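Local structure of TRAP solute Binding Protein (Uncultured marine bacterium, 5I7I) at residues 80-92 with 235-247. The protein binds aromatic acids such as 3-hydroxybenzoate, probably as the solute-binding component of a TRAP transporter that delivers them for uptake. Sequence-based numbering, arbitrary orientation.
Sequences VRDGVVDIVWTVA and TTPFLFLMNKAKY. With 3HB (3-hydroxybenzoic acid), chain C.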
# COMPACT_ATOMS: atom_id res chain seq x y z
N VAL A 80 16.20 -4.02 -6.13
CA VAL A 80 16.75 -3.99 -4.78
C VAL A 80 17.27 -5.36 -4.37
O VAL A 80 18.29 -5.46 -3.68
CB VAL A 80 15.75 -3.38 -3.77
CG1 VAL A 80 14.67 -4.38 -3.34
CG2 VAL A 80 16.51 -2.89 -2.56
N ARG A 81 16.59 -6.44 -4.79
CA ARG A 81 17.05 -7.78 -4.45
C ARG A 81 18.45 -8.01 -5.01
O ARG A 81 19.33 -8.53 -4.33
CB ARG A 81 16.09 -8.83 -5.03
CG ARG A 81 16.48 -10.29 -4.77
CD ARG A 81 15.69 -11.26 -5.69
NE ARG A 81 15.94 -10.94 -7.10
CZ ARG A 81 15.16 -11.30 -8.12
NH1 ARG A 81 14.07 -12.02 -7.91
NH2 ARG A 81 15.48 -10.95 -9.35
N ASP A 82 18.66 -7.60 -6.26
CA ASP A 82 19.86 -7.90 -7.02
C ASP A 82 20.94 -6.85 -6.87
O ASP A 82 22.05 -7.04 -7.39
CB ASP A 82 19.52 -8.05 -8.50
CG ASP A 82 18.61 -9.23 -8.77
OD1 ASP A 82 18.59 -10.17 -7.95
OD2 ASP A 82 17.90 -9.21 -9.80
N GLY A 83 20.67 -5.76 -6.16
CA GLY A 83 21.69 -4.76 -5.93
C GLY A 83 21.84 -3.73 -7.02
O GLY A 83 22.81 -2.97 -7.01
N VAL A 84 20.92 -3.71 -7.98
CA VAL A 84 20.89 -2.65 -8.99
C VAL A 84 20.74 -1.30 -8.31
O VAL A 84 21.34 -0.30 -8.74
CB VAL A 84 19.74 -2.92 -9.98
CG1 VAL A 84 19.62 -1.81 -11.00
CG2 VAL A 84 19.93 -4.28 -10.64
N VAL A 85 19.91 -1.24 -7.28
CA VAL A 85 19.76 -0.09 -6.41
C VAL A 85 19.86 -0.63 -4.99
O VAL A 85 19.84 -1.84 -4.76
CB VAL A 85 18.42 0.64 -6.63
CG1 VAL A 85 18.29 1.03 -8.10
CG2 VAL A 85 17.22 -0.20 -6.17
N ASP A 86 19.93 0.28 -4.03
CA ASP A 86 20.14 -0.10 -2.64
C ASP A 86 18.89 -0.10 -1.79
O ASP A 86 18.80 -0.87 -0.84
CB ASP A 86 21.16 0.85 -2.03
CG ASP A 86 22.48 0.78 -2.73
OD1 ASP A 86 23.02 -0.33 -2.84
OD2 ASP A 86 22.94 1.82 -3.22
N ILE A 87 17.93 0.76 -2.08
CA ILE A 87 16.70 0.90 -1.30
C ILE A 87 15.56 1.17 -2.26
O ILE A 87 15.72 1.92 -3.23
CB ILE A 87 16.77 2.05 -0.26
CG1 ILE A 87 18.03 1.95 0.60
CG2 ILE A 87 15.51 2.10 0.61
CD1 ILE A 87 18.24 3.17 1.48
N VAL A 88 14.39 0.58 -1.99
CA VAL A 88 13.18 0.90 -2.73
C VAL A 88 12.01 1.06 -1.79
O VAL A 88 11.98 0.51 -0.68
CB VAL A 88 12.82 -0.11 -3.84
CG1 VAL A 88 13.98 -0.23 -4.81
CG2 VAL A 88 12.45 -1.44 -3.24
N TRP A 89 11.02 1.83 -2.26
CA TRP A 89 9.68 1.85 -1.70
C TRP A 89 8.74 1.43 -2.82
O TRP A 89 8.80 1.98 -3.92
CB TRP A 89 9.31 3.24 -1.18
CG TRP A 89 7.94 3.32 -0.54
CD1 TRP A 89 7.66 3.17 0.78
CD2 TRP A 89 6.70 3.59 -1.19
NE1 TRP A 89 6.32 3.32 0.99
CE2 TRP A 89 5.70 3.58 -0.20
CE3 TRP A 89 6.33 3.84 -2.51
CZ2 TRP A 89 4.36 3.82 -0.48
CZ3 TRP A 89 5.00 4.06 -2.79
CH2 TRP A 89 4.03 4.05 -1.78
N THR A 90 7.90 0.43 -2.56
CA THR A 90 7.02 -0.03 -3.61
C THR A 90 5.76 -0.66 -3.02
O THR A 90 5.59 -0.72 -1.80
CB THR A 90 7.78 -0.99 -4.53
OG1 THR A 90 6.96 -1.24 -5.68
CG2 THR A 90 8.11 -2.29 -3.82
N VAL A 91 4.88 -1.11 -3.91
CA VAL A 91 3.66 -1.84 -3.54
C VAL A 91 3.93 -3.32 -3.77
O VAL A 91 4.28 -3.72 -4.88
CB VAL A 91 2.46 -1.37 -4.38
CG1 VAL A 91 1.22 -2.20 -4.09
CG2 VAL A 91 2.11 0.12 -4.09
N ALA A 92 3.77 -4.14 -2.72
CA ALA A 92 4.12 -5.56 -2.81
C ALA A 92 3.38 -6.23 -3.95
O ALA A 92 3.97 -6.98 -4.74
CB ALA A 92 3.77 -6.26 -1.50
N THR A 235 -6.78 -2.38 2.21
CA THR A 235 -5.52 -1.68 2.05
C THR A 235 -4.60 -2.59 1.27
O THR A 235 -4.93 -3.74 0.98
CB THR A 235 -4.90 -1.29 3.40
OG1 THR A 235 -3.82 -0.42 3.16
CG2 THR A 235 -4.37 -2.50 4.15
N THR A 236 -3.43 -2.05 0.90
CA THR A 236 -2.44 -2.88 0.22
C THR A 236 -1.05 -2.62 0.81
O THR A 236 -0.70 -1.46 1.10
CB THR A 236 -2.47 -2.70 -1.32
OG1 THR A 236 -1.84 -3.80 -1.98
CG2 THR A 236 -1.82 -1.39 -1.75
N PRO A 237 -0.29 -3.67 1.10
CA PRO A 237 1.02 -3.47 1.75
C PRO A 237 2.06 -2.81 0.86
O PRO A 237 2.23 -3.16 -0.31
CB PRO A 237 1.44 -4.89 2.13
CG PRO A 237 0.17 -5.58 2.34
CD PRO A 237 -0.75 -5.05 1.28
N PHE A 238 2.75 -1.85 1.46
CA PHE A 238 3.95 -1.23 0.94
C PHE A 238 5.19 -1.92 1.50
O PHE A 238 5.21 -2.35 2.65
CB PHE A 238 4.01 0.22 1.40
CG PHE A 238 2.86 1.09 0.97
CD1 PHE A 238 2.39 1.07 -0.33
CD2 PHE A 238 2.32 1.97 1.88
CE1 PHE A 238 1.35 1.92 -0.72
CE2 PHE A 238 1.30 2.85 1.51
CZ PHE A 238 0.82 2.82 0.20
N LEU A 239 6.24 -1.99 0.67
CA LEU A 239 7.52 -2.55 1.06
C LEU A 239 8.56 -1.44 1.01
O LEU A 239 8.72 -0.78 -0.02
CB LEU A 239 7.96 -3.65 0.10
CG LEU A 239 6.95 -4.77 -0.13
CD1 LEU A 239 7.47 -5.75 -1.17
CD2 LEU A 239 6.64 -5.48 1.19
N PHE A 240 9.28 -1.27 2.11
CA PHE A 240 10.42 -0.36 2.20
C PHE A 240 11.60 -1.26 2.51
O PHE A 240 11.71 -1.79 3.62
CB PHE A 240 10.16 0.69 3.27
CG PHE A 240 11.19 1.82 3.33
CD1 PHE A 240 11.70 2.43 2.20
CD2 PHE A 240 11.58 2.32 4.58
CE1 PHE A 240 12.60 3.49 2.32
CE2 PHE A 240 12.46 3.34 4.70
CZ PHE A 240 12.99 3.92 3.58
N LEU A 241 12.44 -1.51 1.50
CA LEU A 241 13.41 -2.59 1.53
C LEU A 241 14.79 -2.09 1.13
O LEU A 241 14.93 -1.18 0.32
CB LEU A 241 13.04 -3.66 0.49
CG LEU A 241 11.65 -4.28 0.61
CD1 LEU A 241 11.48 -5.27 -0.52
CD2 LEU A 241 11.47 -4.95 1.94
N MET A 242 15.81 -2.72 1.71
CA MET A 242 17.20 -2.45 1.38
C MET A 242 17.83 -3.72 0.84
O MET A 242 17.48 -4.84 1.24
CB MET A 242 17.94 -1.99 2.64
CG MET A 242 19.40 -1.61 2.42
SD MET A 242 20.12 -0.87 3.88
CE MET A 242 19.66 0.84 3.72
N ASN A 243 18.80 -3.55 -0.05
CA ASN A 243 19.55 -4.70 -0.54
C ASN A 243 20.30 -5.35 0.61
O ASN A 243 20.97 -4.68 1.40
CB ASN A 243 20.52 -4.23 -1.62
CG ASN A 243 21.44 -5.34 -2.09
OD1 ASN A 243 22.59 -5.43 -1.69
ND2 ASN A 243 20.92 -6.20 -2.95
N LYS A 244 20.19 -6.68 0.70
CA LYS A 244 20.76 -7.40 1.83
C LYS A 244 22.28 -7.27 1.86
O LYS A 244 22.86 -6.97 2.90
CB LYS A 244 20.33 -8.86 1.77
CG LYS A 244 20.55 -9.66 3.04
CD LYS A 244 19.73 -10.94 2.99
CE LYS A 244 19.55 -11.55 4.37
NZ LYS A 244 18.75 -12.80 4.27
N ALA A 245 22.94 -7.53 0.73
CA ALA A 245 24.40 -7.48 0.71
C ALA A 245 24.91 -6.09 1.09
O ALA A 245 25.91 -5.96 1.80
CB ALA A 245 24.92 -7.89 -0.67
N LYS A 246 24.20 -5.05 0.65
CA LYS A 246 24.62 -3.69 0.97
C LYS A 246 24.48 -3.42 2.46
O LYS A 246 25.39 -2.87 3.09
CB LYS A 246 23.83 -2.68 0.14
CG LYS A 246 24.33 -1.23 0.26
CD LYS A 246 25.73 -1.04 -0.30
CE LYS A 246 26.10 0.43 -0.36
NZ LYS A 246 27.21 0.68 -1.31
N TYR A 247 23.34 -3.80 3.05
CA TYR A 247 23.21 -3.71 4.50
C TYR A 247 24.33 -4.49 5.20
O TYR A 247 24.95 -3.99 6.15
CB TYR A 247 21.84 -4.23 4.95
CG TYR A 247 21.73 -4.38 6.46
CD1 TYR A 247 21.48 -3.29 7.28
CD2 TYR A 247 21.90 -5.62 7.06
CE1 TYR A 247 21.39 -3.43 8.67
CE2 TYR A 247 21.83 -5.77 8.44
CZ TYR A 247 21.55 -4.67 9.24
OH TYR A 247 21.47 -4.81 10.60
C1' 3HB C . -1.83 2.26 -5.36
O1' 3HB C . -3.07 2.13 -5.20
O2' 3HB C . -1.25 1.64 -6.29
C1 3HB C . -1.02 3.20 -4.48
C2 3HB C . -1.62 3.76 -3.36
C3 3HB C . -0.91 4.62 -2.56
C4 3HB C . 0.38 4.96 -2.87
C5 3HB C . 0.98 4.40 -3.99
C6 3HB C . 0.29 3.52 -4.80
O3 3HB C . -1.52 5.16 -1.45
O HOH W 1 18.82 -8.27 -1.38
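Asn243 reaches across to Val80 in the last turn of helix 76-82, and the Asn243 side chain can be followed atom by atom. Asn243 CB lies 3.3 Å from Val80 O. With CG anti to the backbone N (chi1 175°), the amide is carried toward the turn at Gly83, where Asn243 CG comes 3.9 Å from Gly83 CA. At the tip, Asn243 ND2 donates to Val80 O over 2.8 Å, nearly straight at 165°, and this acceptor lies in the plane of the amide. OD1 accepts from Lys246 N, so Asn243 is also the N-cap of the helix that follows, and the two bonds together set the rotation of the amide. One amide thus joins the last turn of one helix to the start of another, while the backbone N of Asn243 donates to Asp86 O.

From there strands 87-91 and 237-243 run antiparallel, axes 4.6 Å apart; Val88 with Leu241 and Thr90 with Leu239 are hydrogen-bonded pairs, and Ala92 N adds a bond to Pro237 O. Trp89 and Phe238 project from the same sheet face: Trp89 CZ2 sits over the centre of the Phe238 ring, 3.4 Å from Phe238 CD1, with the planes inclined at 43°. Both reach 3-hydroxybenzoate by their edges, Trp89 CH2 standing 3.8 Å from ligand C5, and Val91 CG2 touches the ligand too.

Strand 25-31 flanks 87-91 on its other side, and 136-143 borders 237-243, so both are interior strands of a five-stranded mixed sheet; the C-terminal end of 87-91 and the N-terminal end of 237-243 help line the ligand pocket.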